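Long-range contacts in Lmo1499 protein (Listeria monocytogenes, PDB 4IIW), which probably acts as a lytic endotransglycosylase that cleaves nascent peptidoglycan strands to terminate their elongation: residues B[234-245]-B[324-332]; B[142-152]-B[163-172]. One frame throughout, in Å; residues are numbered along the deposited sequence.

Interaction 1: residues B[234-245]-B[324-332]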
loop_
_atom_site.group_PDB
_atom_site.type_symbol
_atom_site.label_atom_id
_atom_site.label_comp_id
_atom_site.label_asym_id
_atom_site.label_seq_id
_atom_site.Cartn_x
_atom_site.Cartn_y
_atom_site.Cartn_z
ATOM N N THR B 234 -13.385 -39.621 -33.591
ATOM C CA THR B 234 -12.269 -39.070 -32.854
ATOM C C THR B 234 -11.194 -38.975 -33.952
ATOM O O THR B 234 -11.481 -39.285 -35.119
ATOM C CB THR B 234 -11.848 -39.941 -31.639
ATOM O OG1 THR B 234 -11.440 -41.246 -32.074
ATOM C CG2 THR B 234 -13.010 -40.073 -30.646
ATOM N N GLU B 235 -9.972 -38.577 -33.616
ATOM C CA GLU B 235 -8.951 -38.365 -34.667
ATOM C C GLU B 235 -8.769 -39.593 -35.591
ATOM O O GLU B 235 -9.239 -39.606 -36.742
ATOM C CB GLU B 235 -7.552 -37.947 -34.104
ATOM C CG GLU B 235 -7.493 -37.087 -32.809
ATOM C CD GLU B 235 -7.308 -37.920 -31.516
ATOM O OE1 GLU B 235 -7.246 -37.320 -30.419
ATOM O OE2 GLU B 235 -7.196 -39.165 -31.596
ATOM N N ASN B 236 -8.114 -40.622 -35.043
ATOM C CA ASN B 236 -7.719 -41.834 -35.777
ATOM C C ASN B 236 -8.812 -42.862 -36.143
ATOM O O ASN B 236 -8.505 -43.874 -36.778
ATOM C CB ASN B 236 -6.610 -42.558 -34.983
ATOM C CG ASN B 236 -7.129 -43.204 -33.686
ATOM O OD1 ASN B 236 -8.240 -42.907 -33.219
ATOM N ND2 ASN B 236 -6.324 -44.101 -33.111
ATOM N N VAL B 237 -10.065 -42.627 -35.755
ATOM C CA VAL B 237 -11.136 -43.591 -36.063
ATOM C C VAL B 237 -11.347 -43.774 -37.574
ATOM O O VAL B 237 -11.128 -42.840 -38.375
ATOM C CB VAL B 237 -12.487 -43.216 -35.378
ATOM C CG1 VAL B 237 -13.608 -44.129 -35.857
ATOM C CG2 VAL B 237 -12.349 -43.298 -33.867
ATOM N N ASP B 238 -11.743 -44.995 -37.943
ATOM C CA ASP B 238 -12.021 -45.340 -39.325
ATOM C C ASP B 238 -13.422 -44.819 -39.666
ATOM O O ASP B 238 -14.442 -45.413 -39.316
ATOM C CB ASP B 238 -11.911 -46.855 -39.541
ATOM C CG ASP B 238 -12.150 -47.267 -40.993
ATOM O OD1 ASP B 238 -12.113 -48.488 -41.279
ATOM O OD2 ASP B 238 -12.382 -46.379 -41.846
ATOM N N ARG B 239 -13.436 -43.686 -40.351
ATOM C CA ARG B 239 -14.652 -43.013 -40.745
ATOM C C ARG B 239 -15.453 -43.766 -41.797
ATOM O O ARG B 239 -16.653 -43.593 -41.897
ATOM C CB ARG B 239 -14.292 -41.626 -41.252
ATOM C CG ARG B 239 -13.787 -40.675 -40.150
ATOM C CD ARG B 239 -13.226 -39.397 -40.754
ATOM N NE ARG B 239 -13.390 -38.212 -39.906
ATOM C CZ ARG B 239 -12.455 -37.661 -39.131
ATOM N NH1 ARG B 239 -11.220 -38.169 -39.049
ATOM N NH2 ARG B 239 -12.772 -36.573 -38.432
ATOM N N LYS B 240 -14.798 -44.598 -42.586
ATOM C CA LYS B 240 -15.513 -45.376 -43.586
ATOM C C LYS B 240 -16.403 -46.461 -42.948
ATOM O O LYS B 240 -17.340 -46.932 -43.588
ATOM C CB LYS B 240 -14.549 -45.980 -44.602
ATOM C CG LYS B 240 -13.898 -44.946 -45.468
ATOM C CD LYS B 240 -12.931 -45.552 -46.466
ATOM C CE LYS B 240 -12.219 -44.457 -47.254
ATOM N NZ LYS B 240 -11.141 -45.009 -48.131
HETATM N N MSE B 241 -16.088 -46.871 -41.715
HETATM C CA MSE B 241 -16.918 -47.828 -40.982
HETATM C C MSE B 241 -18.067 -47.069 -40.359
HETATM O O MSE B 241 -19.203 -47.529 -40.374
HETATM C CB MSE B 241 -16.147 -48.567 -39.882
HETATM C CG MSE B 241 -15.365 -49.787 -40.333
HETATM SE SE MSE B 241 -16.529 -51.186 -41.020
HETATM C CE MSE B 241 -15.133 -52.525 -41.321
ATOM N N ILE B 242 -17.778 -45.906 -39.798
ATOM C CA ILE B 242 -18.836 -45.088 -39.242
ATOM C C ILE B 242 -19.865 -44.830 -40.334
ATOM O O ILE B 242 -21.071 -44.966 -40.115
ATOM C CB ILE B 242 -18.313 -43.759 -38.717
ATOM C CG1 ILE B 242 -17.452 -43.996 -37.476
ATOM C CG2 ILE B 242 -19.470 -42.824 -38.365
ATOM C CD1 ILE B 242 -16.729 -42.725 -36.972
ATOM N N ALA B 243 -19.388 -44.478 -41.519
ATOM C CA ALA B 243 -20.294 -44.229 -42.626
ATOM C C ALA B 243 -21.127 -45.471 -42.959
ATOM O O ALA B 243 -22.331 -45.360 -43.190
ATOM C CB ALA B 243 -19.536 -43.748 -43.848
ATOM N N SER B 244 -20.517 -46.653 -42.951
ATOM C CA SER B 244 -21.260 -47.859 -43.305
ATOM C C SER B 244 -22.380 -48.135 -42.325
ATOM O O SER B 244 -23.442 -48.598 -42.722
ATOM C CB SER B 244 -20.359 -49.077 -43.398
ATOM O OG SER B 244 -19.925 -49.481 -42.125
ATOM N N VAL B 245 -22.148 -47.863 -41.044
ATOM C CA VAL B 245 -23.192 -48.063 -40.050
ATOM C C VAL B 245 -24.392 -47.218 -40.422
ATOM O O VAL B 245 -25.514 -47.719 -40.519
ATOM C CB VAL B 245 -22.755 -47.655 -38.648
ATOM C CG1 VAL B 245 -23.961 -47.532 -37.746
ATOM C CG2 VAL B 245 -21.756 -48.646 -38.088
ATOM N N LYS B 324 -12.730 -43.010 -22.832
ATOM C CA LYS B 324 -11.357 -42.958 -22.309
ATOM C C LYS B 324 -10.310 -42.878 -23.434
ATOM O O LYS B 324 -9.613 -41.869 -23.561
ATOM C CB LYS B 324 -11.071 -44.180 -21.412
ATOM C CG LYS B 324 -9.586 -44.391 -21.032
ATOM C CD LYS B 324 -8.979 -43.235 -20.231
ATOM C CE LYS B 324 -9.500 -43.178 -18.800
ATOM N NZ LYS B 324 -9.127 -44.387 -18.013
ATOM N N THR B 325 -10.206 -43.936 -24.244
ATOM C CA THR B 325 -9.196 -44.002 -25.317
ATOM C C THR B 325 -9.614 -43.430 -26.680
ATOM O O THR B 325 -8.754 -43.042 -27.467
ATOM C CB THR B 325 -8.703 -45.455 -25.539
ATOM O OG1 THR B 325 -9.806 -46.297 -25.892
ATOM C CG2 THR B 325 -8.036 -45.995 -24.281
ATOM N N GLY B 326 -10.912 -43.375 -26.966
ATOM C CA GLY B 326 -11.382 -42.880 -28.266
ATOM C C GLY B 326 -11.202 -43.924 -29.364
ATOM O O GLY B 326 -11.105 -43.593 -30.553
ATOM N N LYS B 327 -11.153 -45.190 -28.948
ATOM C CA LYS B 327 -11.007 -46.328 -29.851
ATOM C C LYS B 327 -12.442 -46.781 -30.134
ATOM O O LYS B 327 -13.196 -47.089 -29.207
ATOM C CB LYS B 327 -10.169 -47.423 -29.166
ATOM C CG LYS B 327 -9.433 -48.419 -30.083
ATOM C CD LYS B 327 -10.318 -49.509 -30.680
ATOM C CE LYS B 327 -9.465 -50.572 -31.387
ATOM N NZ LYS B 327 -10.241 -51.741 -31.872
ATOM N N VAL B 328 -12.824 -46.791 -31.409
ATOM C CA VAL B 328 -14.192 -47.128 -31.812
ATOM C C VAL B 328 -14.409 -48.615 -32.062
ATOM O O VAL B 328 -13.713 -49.222 -32.878
ATOM C CB VAL B 328 -14.598 -46.353 -33.085
ATOM C CG1 VAL B 328 -15.950 -46.832 -33.605
ATOM C CG2 VAL B 328 -14.622 -44.847 -32.808
ATOM N N TYR B 329 -15.399 -49.179 -31.366
ATOM C CA TYR B 329 -15.762 -50.592 -31.491
ATOM C C TYR B 329 -17.112 -50.761 -32.213
ATOM O O TYR B 329 -18.147 -50.284 -31.745
ATOM C CB TYR B 329 -15.818 -51.239 -30.108
ATOM C CG TYR B 329 -14.474 -51.355 -29.403
ATOM C CD1 TYR B 329 -13.713 -52.521 -29.503
ATOM C CD2 TYR B 329 -13.970 -50.308 -28.632
ATOM C CE1 TYR B 329 -12.488 -52.642 -28.860
ATOM C CE2 TYR B 329 -12.744 -50.419 -27.984
ATOM C CZ TYR B 329 -12.010 -51.590 -28.102
ATOM O OH TYR B 329 -10.795 -51.714 -27.467
ATOM N N PHE B 330 -17.084 -51.449 -33.352
ATOM C CA PHE B 330 -18.280 -51.680 -34.159
ATOM C C PHE B 330 -18.849 -53.066 -33.878
ATOM O O PHE B 330 -18.154 -54.064 -34.055
ATOM C CB PHE B 330 -17.942 -51.579 -35.657
ATOM C CG PHE B 330 -17.254 -50.296 -36.046
ATOM C CD1 PHE B 330 -17.990 -49.176 -36.396
ATOM C CD2 PHE B 330 -15.866 -50.214 -36.058
ATOM C CE1 PHE B 330 -17.357 -47.997 -36.745
ATOM C CE2 PHE B 330 -15.228 -49.040 -36.403
ATOM C CZ PHE B 330 -15.972 -47.928 -36.745
ATOM N N SER B 331 -20.105 -53.134 -33.446
ATOM C CA SER B 331 -20.751 -54.428 -33.192
ATOM C C SER B 331 -21.933 -54.664 -34.144
ATOM O O SER B 331 -22.696 -53.750 -34.449
ATOM C CB SER B 331 -21.165 -54.553 -31.725
ATOM O OG SER B 331 -21.888 -53.424 -31.300
ATOM N N LYS B 332 -22.059 -55.904 -34.613
ATOM C CA LYS B 332 -23.101 -56.287 -35.575
ATOM C C LYS B 332 -24.521 -56.275 -35.018
ATOM O O LYS B 332 -25.455 -55.922 -35.728
ATOM C CB LYS B 332 -22.807 -57.685 -36.166
ATOM C CG LYS B 332 -21.530 -57.754 -37.020
ATOM C CD LYS B 332 -21.282 -59.146 -37.619
ATOM C CE LYS B 332 -20.018 -59.154 -38.488
ATOM N NZ LYS B 332 -19.739 -60.485 -39.090
#
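The carbonyl O of M241, whose side chain lies against F330, takes two donors: S244 OG at 2.7 Å and V245 N at 3.0 Å. The motif is a capped helix start packed on a β-hairpin, strand 328-331 pairing antiparallel with 318-321. D238 is the N-cap, its OD2 accepting from K240 N at 3.1 Å, above the carboxylate plane. The axes of helix 239-245 and strand 328-331 approach to 10.1 Å at 36°. By nearest CA atoms, T234 pairs with G326 and M241 with F330.

M241 CB sits over one face of the F330 ring, 3.6 Å from the centroid and 26° off the normal, a CH-pi approach. After a bend at chi2, M241 SE lies 5.1 Å from the F330 ring centroid, over the same face, a distant Met-aromatic contact. V245 CG2 nears F330 CD1 at 4.2 Å, while I242, whose side chain also neighbours that of E232, predicted to be important for catalytic activity, crosses F330 at about a right angle. The bond from T234 OG1 to G326 O is less certain, because the hydroxyl is modelled too close to V237. On F330's opposite face lies V328 CG1, offset toward the rim.

Interaction 2: residues B[142-152]-B[163-172]; sequences MDDPEFVASMI and VLNKSIKHPL
With D143 at chi1 -71° and H170 at chi1 -52°, each side chain lies beside its own backbone N and opposite its carbonyl carbon, and the two groups converge from their respective segments. D143 OD2 meets H170 ND1 at 2.5 Å, the donor approaching the syn lone pair almost straight, with an N-H...O angle of 170°. The oxygen lies in the imidazole plane, at the ring edge, although the carboxylate itself is twisted well out of that plane. The geometry fits ND1 as the donor; at this resolution the shortness of the bond carries no further meaning. K169 CB lies over one face of the same ring, and K169 NZ is held elsewhere, by A265 O.

Beyond this polar pair the contact is apolar, mostly aliphatic. V148 CG1 is at the middle of the apolar patch, 3.9 Å from L164 CD2 and 4.1 Å from P171 CB, the proline crossing the valine at about a right angle. One turn further on, I152 CD1 and V163 CG2 meet tip to tip at 3.9 Å. L172 also points toward the helix segment: its CD1 reaches the edge of the F147 ring, 4.0 Å from CE2, and lies 3.6 Å from M142 O. Helix 190-204 also packs on F147 and M142.

Local bonds shape both segments. D144 OD2 accepts from F147 N at 3.0 Å, and N165 OD1 from S167 N at 2.8 Å, an Asx turn within the type I turn N165-I168. The whole is packing away from the predicted activity site: a loop without regular structure folds back over the junction of helices 135-143 and 145-154, fastened at its edge by a His-carboxylate hydrogen bond beside an N-capped helix start.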
loop_
_atom_site.group_PDB
_atom_site.type_symbol
_atom_site.label_atom_id
_atom_site.label_comp_id
_atom_site.label_asym_id
_atom_site.label_seq_id
_atom_site.Cartn_x
_atom_site.Cartn_y
_atom_site.Cartn_z
HETATM N N MSE B 142 -25.296 -14.461 -42.518
HETATM C CA MSE B 142 -25.302 -15.875 -42.845
HETATM C C MSE B 142 -26.681 -16.353 -43.247
HETATM O O MSE B 142 -26.821 -17.039 -44.250
HETATM C CB MSE B 142 -24.766 -16.715 -41.660
HETATM C CG MSE B 142 -23.241 -16.682 -41.529
HETATM SE SE MSE B 142 -22.498 -17.335 -39.851
HETATM C CE MSE B 142 -20.616 -17.384 -40.374
ATOM N N ASP B 143 -27.689 -15.977 -42.462
ATOM C CA ASP B 143 -29.078 -16.414 -42.684
ATOM C C ASP B 143 -29.929 -15.413 -43.470
ATOM O O ASP B 143 -31.129 -15.631 -43.637
ATOM C CB ASP B 143 -29.770 -16.756 -41.333
ATOM C CG ASP B 143 -29.236 -18.070 -40.681
ATOM O OD1 ASP B 143 -28.113 -18.524 -41.013
ATOM O OD2 ASP B 143 -29.947 -18.647 -39.826
ATOM N N ASP B 144 -29.330 -14.332 -43.963
ATOM C CA ASP B 144 -30.096 -13.329 -44.720
ATOM C C ASP B 144 -30.640 -13.909 -46.054
ATOM O O ASP B 144 -29.873 -14.348 -46.911
ATOM C CB ASP B 144 -29.235 -12.092 -44.994
ATOM C CG ASP B 144 -29.985 -11.011 -45.754
ATOM O OD1 ASP B 144 -30.935 -10.427 -45.196
ATOM O OD2 ASP B 144 -29.603 -10.721 -46.912
ATOM N N PRO B 145 -31.968 -13.925 -46.224
ATOM C CA PRO B 145 -32.555 -14.456 -47.456
ATOM C C PRO B 145 -31.880 -13.948 -48.735
ATOM O O PRO B 145 -31.595 -14.755 -49.629
ATOM C CB PRO B 145 -34.015 -13.985 -47.379
ATOM C CG PRO B 145 -34.305 -13.897 -45.949
ATOM C CD PRO B 145 -33.004 -13.504 -45.263
ATOM N N GLU B 146 -31.632 -12.636 -48.830
ATOM C CA GLU B 146 -30.966 -12.074 -50.017
ATOM C C GLU B 146 -29.504 -12.541 -50.127
ATOM O O GLU B 146 -29.009 -12.784 -51.224
ATOM C CB GLU B 146 -31.004 -10.544 -50.057
ATOM C CG GLU B 146 -32.368 -9.907 -50.360
ATOM C CD GLU B 146 -33.294 -9.856 -49.165
ATOM O OE1 GLU B 146 -32.803 -9.686 -48.014
ATOM O OE2 GLU B 146 -34.528 -9.957 -49.380
ATOM N N PHE B 147 -28.796 -12.653 -49.013
ATOM C CA PHE B 147 -27.435 -13.127 -49.113
ATOM C C PHE B 147 -27.428 -14.579 -49.582
ATOM O O PHE B 147 -26.630 -14.945 -50.445
ATOM C CB PHE B 147 -26.645 -12.994 -47.814
ATOM C CG PHE B 147 -25.231 -13.491 -47.944
ATOM C CD1 PHE B 147 -24.303 -12.778 -48.683
ATOM C CD2 PHE B 147 -24.847 -14.697 -47.393
ATOM C CE1 PHE B 147 -22.989 -13.251 -48.857
ATOM C CE2 PHE B 147 -23.539 -15.178 -47.562
ATOM C CZ PHE B 147 -22.613 -14.446 -48.296
ATOM N N VAL B 148 -28.330 -15.393 -49.030
ATOM C CA VAL B 148 -28.403 -16.807 -49.385
ATOM C C VAL B 148 -28.801 -16.960 -50.855
ATOM O O VAL B 148 -28.235 -17.783 -51.578
ATOM C CB VAL B 148 -29.366 -17.576 -48.454
ATOM C CG1 VAL B 148 -29.517 -19.020 -48.900
ATOM C CG2 VAL B 148 -28.868 -17.516 -46.995
ATOM N N ALA B 149 -29.753 -16.158 -51.314
ATOM C CA ALA B 149 -30.141 -16.237 -52.726
ATOM C C ALA B 149 -28.945 -15.910 -53.646
ATOM O O ALA B 149 -28.807 -16.520 -54.699
ATOM C CB ALA B 149 -31.311 -15.317 -53.023
ATOM N N SER B 150 -28.085 -14.967 -53.233
ATOM C CA SER B 150 -26.921 -14.568 -54.045
ATOM C C SER B 150 -25.910 -15.697 -54.148
ATOM O O SER B 150 -25.230 -15.812 -55.160
ATOM C CB SER B 150 -26.242 -13.279 -53.534
ATOM O OG SER B 150 -25.548 -13.462 -52.312
HETATM N N MSE B 151 -25.814 -16.523 -53.108
HETATM C CA MSE B 151 -24.936 -17.678 -53.136
HETATM C C MSE B 151 -25.510 -18.763 -54.059
HETATM O O MSE B 151 -24.773 -19.425 -54.798
HETATM C CB MSE B 151 -24.751 -18.249 -51.742
HETATM C CG MSE B 151 -23.898 -17.408 -50.787
HETATM SE SE MSE B 151 -22.090 -17.003 -51.399
HETATM C CE MSE B 151 -22.484 -15.334 -52.346
ATOM N N ILE B 152 -26.829 -18.949 -54.019
ATOM C CA ILE B 152 -27.471 -19.933 -54.880
ATOM C C ILE B 152 -27.244 -19.523 -56.344
ATOM O O ILE B 152 -27.149 -20.361 -57.235
ATOM C CB ILE B 152 -28.995 -20.067 -54.572
ATOM C CG1 ILE B 152 -29.217 -20.667 -53.182
ATOM C CG2 ILE B 152 -29.673 -20.963 -55.572
ATOM C CD1 ILE B 152 -30.659 -20.599 -52.737
ATOM N N VAL B 163 -31.050 -25.797 -49.926
ATOM C CA VAL B 163 -30.801 -25.046 -48.695
ATOM C C VAL B 163 -31.982 -24.223 -48.220
ATOM O O VAL B 163 -32.006 -23.769 -47.091
ATOM C CB VAL B 163 -29.584 -24.101 -48.826
ATOM C CG1 VAL B 163 -28.358 -24.888 -49.299
ATOM C CG2 VAL B 163 -29.895 -22.939 -49.763
ATOM N N LEU B 164 -32.968 -24.013 -49.070
ATOM C CA LEU B 164 -34.122 -23.223 -48.670
ATOM C C LEU B 164 -35.226 -24.096 -48.096
ATOM O O LEU B 164 -36.371 -23.672 -48.035
ATOM C CB LEU B 164 -34.665 -22.421 -49.854
ATOM C CG LEU B 164 -33.724 -21.414 -50.532
ATOM C CD1 LEU B 164 -34.502 -20.659 -51.609
ATOM C CD2 LEU B 164 -33.132 -20.450 -49.521
ATOM N N ASN B 165 -34.909 -25.311 -47.662
ATOM C CA ASN B 165 -35.960 -26.151 -47.117
ATOM C C ASN B 165 -36.406 -25.668 -45.735
ATOM O O ASN B 165 -35.623 -25.552 -44.793
ATOM C CB ASN B 165 -35.587 -27.636 -47.105
ATOM C CG ASN B 165 -36.688 -28.501 -46.504
ATOM O OD1 ASN B 165 -37.032 -28.356 -45.332
ATOM N ND2 ASN B 165 -37.224 -29.420 -47.295
ATOM N N LYS B 166 -37.697 -25.403 -45.661
ATOM C CA LYS B 166 -38.380 -24.918 -44.482
ATOM C C LYS B 166 -37.870 -25.480 -43.140
ATOM O O LYS B 166 -37.840 -24.773 -42.142
ATOM C CB LYS B 166 -39.870 -25.245 -44.656
ATOM C CG LYS B 166 -40.463 -24.774 -46.035
ATOM C CD LYS B 166 -41.951 -25.187 -46.244
ATOM C CE LYS B 166 -42.887 -24.469 -45.293
ATOM N NZ LYS B 166 -44.315 -24.859 -45.505
ATOM N N SER B 167 -37.455 -26.742 -43.128
ATOM C CA SER B 167 -37.010 -27.417 -41.904
ATOM C C SER B 167 -35.554 -27.163 -41.498
ATOM O O SER B 167 -35.130 -27.608 -40.437
ATOM C CB SER B 167 -37.216 -28.922 -42.058
ATOM O OG SER B 167 -38.581 -29.227 -42.304
ATOM N N ILE B 168 -34.792 -26.460 -42.327
ATOM C CA ILE B 168 -33.393 -26.201 -42.020
ATOM C C ILE B 168 -33.271 -25.051 -41.047
ATOM O O ILE B 168 -33.939 -24.032 -41.220
ATOM C CB ILE B 168 -32.610 -25.827 -43.298
ATOM C CG1 ILE B 168 -32.556 -27.028 -44.242
ATOM C CG2 ILE B 168 -31.206 -25.340 -42.955
ATOM C CD1 ILE B 168 -31.889 -26.743 -45.583
ATOM N N LYS B 169 -32.423 -25.191 -40.030
ATOM C CA LYS B 169 -32.205 -24.082 -39.093
ATOM C C LYS B 169 -31.432 -22.935 -39.744
ATOM O O LYS B 169 -31.873 -21.790 -39.703
ATOM C CB LYS B 169 -31.415 -24.513 -37.870
ATOM C CG LYS B 169 -32.198 -25.080 -36.737
ATOM C CD LYS B 169 -31.281 -25.061 -35.511
ATOM C CE LYS B 169 -31.990 -25.297 -34.215
ATOM N NZ LYS B 169 -30.991 -25.117 -33.128
ATOM N N HIS B 170 -30.264 -23.244 -40.311
ATOM C CA HIS B 170 -29.414 -22.230 -40.939
ATOM C C HIS B 170 -28.997 -22.675 -42.340
ATOM O O HIS B 170 -28.124 -23.504 -42.502
ATOM C CB HIS B 170 -28.185 -21.963 -40.069
ATOM C CG HIS B 170 -28.513 -21.648 -38.642
ATOM N ND1 HIS B 170 -29.238 -20.533 -38.275
ATOM C CD2 HIS B 170 -28.191 -22.285 -37.491
ATOM C CE1 HIS B 170 -29.369 -20.508 -36.962
ATOM N NE2 HIS B 170 -28.738 -21.557 -36.461
ATOM N N PRO B 171 -29.602 -22.089 -43.360
ATOM C CA PRO B 171 -29.384 -22.511 -44.737
ATOM C C PRO B 171 -27.956 -22.908 -45.152
ATOM O O PRO B 171 -27.795 -23.925 -45.810
ATOM C CB PRO B 171 -29.863 -21.307 -45.532
ATOM C CG PRO B 171 -30.929 -20.733 -44.679
ATOM C CD PRO B 171 -30.441 -20.880 -43.293
ATOM N N LEU B 172 -26.944 -22.134 -44.760
ATOM C CA LEU B 172 -25.560 -22.404 -45.190
ATOM C C LEU B 172 -24.772 -23.292 -44.232
ATOM O O LEU B 172 -23.554 -23.477 -44.387
ATOM C CB LEU B 172 -24.816 -21.084 -45.454
ATOM C CG LEU B 172 -25.442 -20.200 -46.551
ATOM C CD1 LEU B 172 -24.776 -18.836 -46.604
ATOM C CD2 LEU B 172 -25.356 -20.852 -47.919
#

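Interactions 1 and 2 are separate in space and follow one another along the chain: their centres are 33 Å apart and their nearest atoms about 18 Å, and their residue ranges fall on different helices and strands. Each is partly buried and begins its helix with an aspartate N-cap, but the helix meets a β-hairpin strand in 234-245/324-332 and an irregular loop in 142-152/163-172. Aromatic-face packing dominates the former; the latter relies on branched aliphatic chains with a well-oriented His-carboxylate bond at the rim. Position differs too. Interaction 1 adjoins the glutamate predicted to matter for activity and a second subunit, whereas interaction 2 is remote from that site and touches no other chain.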